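Local atomic coordinates of phage tail sheath protein (Desulfitobacterium hafniense, PDB entry 3HXL), a protein that probably forms the contractile sheath that surrounds the tail tube of a myovirus-like phage or prophage. Residues 343-348 and 424-429; 277-282 and 391-396. One frame throughout, in Å; residues are numbered along the deposited sequence.

Contact 1: residues 343-348 and 424-429; sequences KNRVIR and PVDSIE
The first turn of helix 344-364 faces the loop 424-429 across V346 and P424, whose CA atoms lie 6.3 Å apart, and the loop bends at D426, the centre of an inverse gamma turn. Here, in the C-terminal domain of the sheath protein, a helix start meets the connection between strands 415-422 and 431-438. It is an example of one acidic side chain inserted among neighbours of different character. The D426 carboxylate enters between K343, the N-cap residue, and R345. Its CG sits between the backbone N and the carbonyl carbon (chi1 58°), which carries the carboxylate on toward the helix. OD1 makes a salt bridge with R345 NE at 3.3 Å, the guanidinium and carboxylate planes turned 44° from each other. OD2 lies instead against apolar atoms, 3.2 Å from V346 CG2 and 3.4 Å from K343 CD. R345 runs past D426 in the opposite direction and bends at chi3, carrying NH2 to 3.2 Å from D426 CB, while V425 CG2 lies over one guanidinium face. R345 NH1 also bonds to N280 O, so the guanidinium has a second partner besides D426. D426 is poorly ordered, and the carboxylate details deserve corresponding caution. Deeper in, V346 CG2 packs on P424 CB at 4.2 Å, and both residues touch I431 of strand 431-438. The extended K343 chain passes alongside D426 to reach its backbone, where NZ donates to D426 O at 3.3 Å from above the carbonyl plane, 57° out of it.

Contact 2: residues 277-282 and 391-396; sequences ARVNES and QDIDAI
The flat amide of N280 meets segment 391-396, the end of helix 373-392 and the loop after it, at its edge: ND2 donates to I393 O over 2.8 Å, and the acceptor lies only 2° out of the amide plane. The bond is nearly straight, with an N-H...O angle of 171°, and the donor also lies in the plane of the I393 carbonyl. Both flat groups are thus used in their own planes, which favours this rotation of the amide. At chi1 58° the N280 amide is tucked over its own backbone, which points ND2 at I393 O; N280 CB itself lies 3.4 Å from that same I393 O. A second flat pair braces the same turn from within, as E281 takes the backbone N of R278 on OE1, from above the carboxylate plane, and forms a salt bridge to R278 NE through OE2. The principle at work is a beta turn fitted against a helix C-cap: a type I beta turn from R278 to E281, following helix 263-276, sits against the Schellman motif that ends helix 373-392, with D394 as its C-prime residue. The subtilisin-like domain meets the C-terminal domain here. Beside the polar bond, V279 CG2 rests 3.6 Å from I393 CD1 and 4.1 Å from A395 CB, a small apolar patch. One water bridges the backbones by donating to V279 O at 2.9 Å and to A395 O at 2.7 Å; another joins N280 O and D394 O weakly.

How the contacts relate
Followed from the N terminus, the chain passes 277-282, 343-348, 391-396 and 424-429, so the two contacts cross rather than nest. Contact 2 closes a loop of 108 intervening residues, and contact 1 one of 75 that starts inside it and ends beyond it. Their centres are about 9 Å apart. Helix 344-364 joins them: R348 NH2 bonds to E281 O at 2.7 Å, while the backbones of A395 and V425 pair between the two later segments. Contact 2 fastens the subtilisin-like domain to the end of helix 373-392, whereas contact 1 ties the start of helix 344-364 to the strand connection within the C-terminal domain.

Contact 1: residues 343-348 and 424-429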
ATOM      1  N   LYS A 343      20.560   0.337  -1.271  1.00 16.80           N
ATOM      2  CA  LYS A 343      19.892   1.252  -2.196  1.00 13.13           C
ATOM      3  C   LYS A 343      18.565   0.659  -2.649  1.00 10.81           C
ATOM      4  O   LYS A 343      18.517  -0.446  -3.188  1.00 12.94           O
ATOM      5  CB  LYS A 343      20.796   1.526  -3.401  1.00 22.65           C
ATOM      6  CG  LYS A 343      22.143   2.149  -3.014  1.00 20.27           C
ATOM      7  CD  LYS A 343      23.072   2.353  -4.212  1.00 33.65           C
ATOM      8  CE  LYS A 343      24.420   2.931  -3.768  1.00 41.95           C
ATOM      9  NZ  LYS A 343      25.378   3.105  -4.901  1.00 49.56           N
ATOM     10  N   ASN A 344      17.486   1.402  -2.445  1.00 10.77           N
ATOM     11  CA  ASN A 344      16.171   0.887  -2.807  1.00 11.75           C
ATOM     12  C   ASN A 344      15.970   0.611  -4.291  1.00 17.28           C
ATOM     13  O   ASN A 344      15.204  -0.286  -4.654  1.00 11.30           O
ATOM     14  CB  ASN A 344      15.089   1.800  -2.239  1.00 11.90           C
ATOM     15  CG  ASN A 344      15.007   1.687  -0.733  1.00 12.20           C
ATOM     16  OD1 ASN A 344      15.044   0.574  -0.199  1.00 16.38           O
ATOM     17  ND2 ASN A 344      14.908   2.824  -0.033  1.00 11.97           N
ATOM     18  N   ARG A 345      16.662   1.352  -5.152  1.00 15.11           N
ATOM     19  CA  ARG A 345      16.536   1.092  -6.583  1.00 17.43           C
ATOM     20  C   ARG A 345      17.173  -0.266  -6.888  1.00 16.13           C
ATOM     21  O   ARG A 345      16.692  -1.004  -7.742  1.00 15.00           O
ATOM     22  CB  ARG A 345      17.226   2.178  -7.419  1.00 14.03           C
ATOM     23  CG  ARG A 345      17.343   1.774  -8.892  1.00 19.66           C
ATOM     24  CD  ARG A 345      17.638   2.955  -9.802  1.00 24.38           C
ATOM     25  NE  ARG A 345      18.785   3.727  -9.356  1.00 28.97           N
ATOM     26  CZ  ARG A 345      19.254   4.797  -9.989  1.00 43.77           C
ATOM     27  NH1 ARG A 345      18.666   5.219 -11.109  1.00 26.23           N
ATOM     28  NH2 ARG A 345      20.302   5.449  -9.495  1.00 22.92           N
ATOM     29  N   VAL A 346      18.261  -0.596  -6.193  1.00 14.53           N
ATOM     30  CA  VAL A 346      18.906  -1.890  -6.411  1.00 15.30           C
ATOM     31  C   VAL A 346      17.909  -2.972  -5.998  1.00 15.23           C
ATOM     32  O   VAL A 346      17.724  -3.970  -6.699  1.00 16.97           O
ATOM     33  CB  VAL A 346      20.211  -2.024  -5.590  1.00 17.34           C
ATOM     34  CG1 VAL A 346      20.721  -3.472  -5.616  1.00 15.20           C
ATOM     35  CG2 VAL A 346      21.269  -1.096  -6.173  1.00 16.61           C
ATOM     36  N   ILE A 347      17.255  -2.763  -4.863  1.00 16.43           N
ATOM     37  CA  ILE A 347      16.264  -3.723  -4.392  1.00 16.17           C
ATOM     38  C   ILE A 347      15.119  -3.869  -5.404  1.00 13.75           C
ATOM     39  O   ILE A 347      14.628  -4.975  -5.636  1.00 13.48           O
ATOM     40  CB  ILE A 347      15.696  -3.306  -3.011  1.00 16.20           C
ATOM     41  CG1 ILE A 347      16.813  -3.332  -1.965  1.00 18.56           C
ATOM     42  CG2 ILE A 347      14.574  -4.257  -2.588  1.00 15.51           C
ATOM     43  CD1 ILE A 347      17.570  -4.654  -1.887  1.00 24.18           C
ATOM     44  N   ARG A 348      14.688  -2.761  -6.008  1.00 15.37           N
ATOM     45  CA  ARG A 348      13.616  -2.838  -6.998  1.00 15.45           C
ATOM     46  C   ARG A 348      14.015  -3.679  -8.206  1.00 14.07           C
ATOM     47  O   ARG A 348      13.219  -4.482  -8.696  1.00 15.69           O
ATOM     48  CB  ARG A 348      13.187  -1.442  -7.480  1.00 17.35           C
ATOM     49  CG  ARG A 348      12.310  -0.665  -6.490  1.00 14.68           C
ATOM     50  CD  ARG A 348      11.763   0.643  -7.106  1.00 15.21           C
ATOM     51  NE  ARG A 348      12.677   1.786  -7.028  1.00 13.37           N
ATOM     52  CZ  ARG A 348      12.944   2.460  -5.909  1.00 18.72           C
ATOM     53  NH1 ARG A 348      12.376   2.103  -4.762  1.00 14.03           N
ATOM     54  NH2 ARG A 348      13.755   3.509  -5.941  1.00 10.20           N
ATOM     55  N   PRO A 424      23.446  -3.482 -11.695  1.00 22.86           N
ATOM     56  CA  PRO A 424      22.507  -2.371 -11.505  1.00 27.27           C
ATOM     57  C   PRO A 424      23.191  -1.056 -11.865  1.00 26.14           C
ATOM     58  O   PRO A 424      24.369  -0.871 -11.569  1.00 25.51           O
ATOM     59  CB  PRO A 424      22.177  -2.446 -10.016  1.00 28.61           C
ATOM     60  CG  PRO A 424      22.313  -3.902  -9.716  1.00 25.75           C
ATOM     61  CD  PRO A 424      23.581  -4.266 -10.454  1.00 27.32           C
ATOM     62  N   VAL A 425      22.456  -0.149 -12.496  1.00 33.85           N
ATOM     63  CA  VAL A 425      23.021   1.139 -12.886  1.00 40.71           C
ATOM     64  C   VAL A 425      23.630   1.899 -11.713  1.00 45.58           C
ATOM     65  O   VAL A 425      24.680   2.529 -11.845  1.00 46.25           O
ATOM     66  CB  VAL A 425      21.962   2.034 -13.545  1.00 41.71           C
ATOM     67  CG1 VAL A 425      21.621   1.500 -14.919  1.00 39.97           C
ATOM     68  CG2 VAL A 425      20.717   2.087 -12.672  1.00 50.08           C
ATOM     69  N   ASP A 426      22.970   1.840 -10.562  1.00 48.32           N
ATOM     70  CA  ASP A 426      23.471   2.532  -9.380  1.00 59.72           C
ATOM     71  C   ASP A 426      24.331   1.591  -8.544  1.00 61.14           C
ATOM     72  O   ASP A 426      24.076   1.380  -7.359  1.00 68.14           O
ATOM     73  CB  ASP A 426      22.301   3.080  -8.552  1.00 62.60           C
ATOM     74  CG  ASP A 426      21.335   1.997  -8.109  1.00 63.10           C
ATOM     75  OD1 ASP A 426      20.906   1.184  -8.959  1.00 66.97           O
ATOM     76  OD2 ASP A 426      20.993   1.969  -6.909  1.00 67.32           O
ATOM     77  N   SER A 427      25.357   1.032  -9.176  1.00 53.38           N
ATOM     78  CA  SER A 427      26.257   0.104  -8.507  1.00 57.44           C
ATOM     79  C   SER A 427      27.445  -0.200  -9.419  1.00 57.02           C
ATOM     80  O   SER A 427      27.265  -0.582 -10.574  1.00 64.75           O
ATOM     81  CB  SER A 427      25.507  -1.190  -8.173  1.00 50.93           C
ATOM     82  OG  SER A 427      26.337  -2.118  -7.496  1.00 57.96           O
ATOM     83  N   ILE A 428      28.656  -0.022  -8.904  1.00 56.80           N
ATOM     84  CA  ILE A 428      29.856  -0.284  -9.692  1.00 55.62           C
ATOM     85  C   ILE A 428      30.369  -1.698  -9.448  1.00 51.18           C
ATOM     86  O   ILE A 428      31.544  -1.994  -9.668  1.00 51.24           O
ATOM     87  CB  ILE A 428      30.990   0.720  -9.364  1.00 55.52           C
ATOM     88  CG1 ILE A 428      31.449   0.555  -7.912  1.00 60.61           C
ATOM     89  CG2 ILE A 428      30.516   2.141  -9.637  1.00 57.14           C
ATOM     90  CD1 ILE A 428      30.411   0.928  -6.869  1.00 65.12           C
ATOM     91  N   GLU A 429      29.477  -2.568  -8.994  1.00 43.29           N
ATOM     92  CA  GLU A 429      29.828  -3.950  -8.719  1.00 36.66           C
ATOM     93  C   GLU A 429      28.716  -4.867  -9.233  1.00 34.89           C
ATOM     94  O   GLU A 429      27.536  -4.621  -8.984  1.00 30.94           O
ATOM     95  CB  GLU A 429      30.028  -4.131  -7.216  1.00 45.36           C
ATOM     96  CG  GLU A 429      30.463  -5.516  -6.796  1.00 50.74           C
ATOM     97  CD  GLU A 429      30.854  -5.573  -5.332  1.00 58.82           C
ATOM     98  OE1 GLU A 429      31.845  -4.909  -4.955  1.00 58.05           O
ATOM     99  OE2 GLU A 429      30.170  -6.277  -4.557  1.00 61.22           O
TER

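Contact 2: residues 277-282 and 391-396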
ATOM      1  N   ALA A 277       7.764   3.774  -7.650  1.00 16.49           N
ATOM      2  CA  ALA A 277       9.052   3.928  -8.323  1.00 16.40           C
ATOM      3  C   ALA A 277       9.318   2.742  -9.252  1.00 22.50           C
ATOM      4  O   ALA A 277       9.044   1.593  -8.900  1.00 14.41           O
ATOM      5  CB  ALA A 277      10.174   4.045  -7.282  1.00 18.21           C
ATOM      6  N   ARG A 278       9.846   3.033 -10.443  1.00 18.49           N
ATOM      7  CA  ARG A 278      10.163   2.000 -11.432  1.00 21.43           C
ATOM      8  C   ARG A 278      11.503   1.373 -11.082  1.00 16.18           C
ATOM      9  O   ARG A 278      12.274   1.942 -10.304  1.00 14.14           O
ATOM     10  CB  ARG A 278      10.257   2.607 -12.838  1.00 22.76           C
ATOM     11  CG  ARG A 278       9.082   3.473 -13.257  1.00 31.26           C
ATOM     12  CD  ARG A 278       9.284   4.008 -14.674  1.00 40.79           C
ATOM     13  NE  ARG A 278       8.445   5.172 -14.955  1.00 50.96           N
ATOM     14  CZ  ARG A 278       7.117   5.169 -14.923  1.00 57.09           C
ATOM     15  NH1 ARG A 278       6.459   4.056 -14.625  1.00 62.55           N
ATOM     16  NH2 ARG A 278       6.445   6.283 -15.180  1.00 61.04           N
ATOM     17  N   VAL A 279      11.801   0.216 -11.668  1.00 14.65           N
ATOM     18  CA  VAL A 279      13.063  -0.462 -11.387  1.00 14.68           C
ATOM     19  C   VAL A 279      14.293   0.324 -11.820  1.00 22.09           C
ATOM     20  O   VAL A 279      15.414  -0.016 -11.449  1.00 18.92           O
ATOM     21  CB  VAL A 279      13.107  -1.867 -12.041  1.00 17.99           C
ATOM     22  CG1 VAL A 279      12.043  -2.746 -11.418  1.00 21.16           C
ATOM     23  CG2 VAL A 279      12.905  -1.761 -13.549  1.00 20.13           C
ATOM     24  N   ASN A 280      14.088   1.376 -12.605  1.00 19.10           N
ATOM     25  CA  ASN A 280      15.208   2.199 -13.053  1.00 17.93           C
ATOM     26  C   ASN A 280      15.183   3.569 -12.378  1.00 17.82           C
ATOM     27  O   ASN A 280      15.955   4.454 -12.744  1.00 21.98           O
ATOM     28  CB  ASN A 280      15.167   2.376 -14.579  1.00 20.90           C
ATOM     29  CG  ASN A 280      13.868   3.001 -15.067  1.00 27.45           C
ATOM     30  OD1 ASN A 280      13.012   3.385 -14.273  1.00 29.26           O
ATOM     31  ND2 ASN A 280      13.722   3.109 -16.384  1.00 31.31           N
ATOM     32  N   GLU A 281      14.303   3.740 -11.393  1.00 14.65           N
ATOM     33  CA  GLU A 281      14.185   5.022 -10.695  1.00 18.06           C
ATOM     34  C   GLU A 281      14.597   4.992  -9.227  1.00 22.74           C
ATOM     35  O   GLU A 281      14.330   4.027  -8.509  1.00 19.25           O
ATOM     36  CB  GLU A 281      12.748   5.557 -10.777  1.00 16.31           C
ATOM     37  CG  GLU A 281      12.190   5.725 -12.189  1.00 26.77           C
ATOM     38  CD  GLU A 281      10.767   6.270 -12.191  1.00 44.35           C
ATOM     39  OE1 GLU A 281      10.023   6.012 -11.210  1.00 28.58           O
ATOM     40  OE2 GLU A 281      10.385   6.946 -13.184  1.00 40.91           O
ATOM     41  N   SER A 282      15.244   6.067  -8.792  1.00 15.41           N
ATOM     42  CA  SER A 282      15.687   6.210  -7.407  1.00 16.61           C
ATOM     43  C   SER A 282      15.000   7.438  -6.819  1.00 20.02           C
ATOM     44  O   SER A 282      14.814   8.441  -7.512  1.00 15.84           O
ATOM     45  CB  SER A 282      17.207   6.390  -7.348  1.00 15.57           C
ATOM     46  OG  SER A 282      17.607   6.872  -6.079  1.00 17.03           O
ATOM     47  N   GLN A 391      18.231  -3.768 -19.503  1.00 21.26           N
ATOM     48  CA  GLN A 391      19.329  -2.917 -19.936  1.00 24.18           C
ATOM     49  C   GLN A 391      18.820  -1.799 -20.840  1.00 27.85           C
ATOM     50  O   GLN A 391      19.337  -0.682 -20.802  1.00 28.13           O
ATOM     51  CB  GLN A 391      20.381  -3.749 -20.665  1.00 29.75           C
ATOM     52  CG  GLN A 391      21.633  -2.978 -21.039  1.00 34.62           C
ATOM     53  CD  GLN A 391      22.733  -3.891 -21.538  1.00 34.78           C
ATOM     54  OE1 GLN A 391      22.537  -4.656 -22.483  1.00 42.24           O
ATOM     55  NE2 GLN A 391      23.897  -3.817 -20.903  1.00 37.07           N
ATOM     56  N   ASP A 392      17.801  -2.100 -21.643  1.00 27.62           N
ATOM     57  CA  ASP A 392      17.225  -1.106 -22.546  1.00 36.69           C
ATOM     58  C   ASP A 392      16.553   0.035 -21.793  1.00 35.80           C
ATOM     59  O   ASP A 392      16.540   1.172 -22.266  1.00 36.44           O
ATOM     60  CB  ASP A 392      16.199  -1.741 -23.486  1.00 35.83           C
ATOM     61  CG  ASP A 392      16.823  -2.712 -24.466  1.00 47.17           C
ATOM     62  OD1 ASP A 392      17.962  -2.460 -24.918  1.00 54.36           O
ATOM     63  OD2 ASP A 392      16.165  -3.722 -24.798  1.00 51.08           O
ATOM     64  N   ILE A 393      15.974  -0.268 -20.631  1.00 35.52           N
ATOM     65  CA  ILE A 393      15.312   0.761 -19.837  1.00 26.98           C
ATOM     66  C   ILE A 393      16.273   1.345 -18.822  1.00 25.18           C
ATOM     67  O   ILE A 393      15.864   2.046 -17.895  1.00 25.57           O
ATOM     68  CB  ILE A 393      14.086   0.220 -19.077  1.00 27.56           C
ATOM     69  CG1 ILE A 393      14.524  -0.801 -18.024  1.00 26.31           C
ATOM     70  CG2 ILE A 393      13.097  -0.395 -20.060  1.00 30.71           C
ATOM     71  CD1 ILE A 393      13.404  -1.216 -17.096  1.00 24.66           C
ATOM     72  N   ASP A 394      17.554   1.045 -19.006  1.00 22.93           N
ATOM     73  CA  ASP A 394      18.609   1.538 -18.134  1.00 28.90           C
ATOM     74  C   ASP A 394      18.463   1.115 -16.667  1.00 26.26           C
ATOM     75  O   ASP A 394      18.779   1.890 -15.758  1.00 24.34           O
ATOM     76  CB  ASP A 394      18.696   3.068 -18.233  1.00 31.90           C
ATOM     77  CG  ASP A 394      19.000   3.548 -19.647  1.00 51.54           C
ATOM     78  OD1 ASP A 394      20.031   3.124 -20.218  1.00 52.68           O
ATOM     79  OD2 ASP A 394      18.212   4.355 -20.189  1.00 60.94           O
ATOM     80  N   ALA A 395      17.977  -0.105 -16.442  1.00 25.02           N
ATOM     81  CA  ALA A 395      17.828  -0.644 -15.087  1.00 25.81           C
ATOM     82  C   ALA A 395      19.154  -1.309 -14.720  1.00 26.83           C
ATOM     83  O   ALA A 395      19.586  -1.279 -13.567  1.00 19.84           O
ATOM     84  CB  ALA A 395      16.687  -1.658 -15.034  1.00 20.81           C
ATOM     85  N   ILE A 396      19.790  -1.923 -15.716  1.00 20.49           N
ATOM     86  CA  ILE A 396      21.087  -2.560 -15.524  1.00 19.82           C
ATOM     87  C   ILE A 396      21.998  -2.115 -16.655  1.00 25.81           C
ATOM     88  O   ILE A 396      21.544  -1.503 -17.620  1.00 19.89           O
ATOM     89  CB  ILE A 396      21.006  -4.102 -15.551  1.00 22.72           C
ATOM     90  CG1 ILE A 396      20.531  -4.579 -16.927  1.00 26.75           C
ATOM     91  CG2 ILE A 396      20.067  -4.589 -14.441  1.00 25.44           C
ATOM     92  CD1 ILE A 396      20.582  -6.090 -17.110  1.00 20.13           C
TER
HETATM   93  O   HOH W   1      18.344   0.166 -11.613  1.00 20.60           O
HETATM   94  O   HOH W   2      18.419   5.217 -14.912  1.00 45.56           O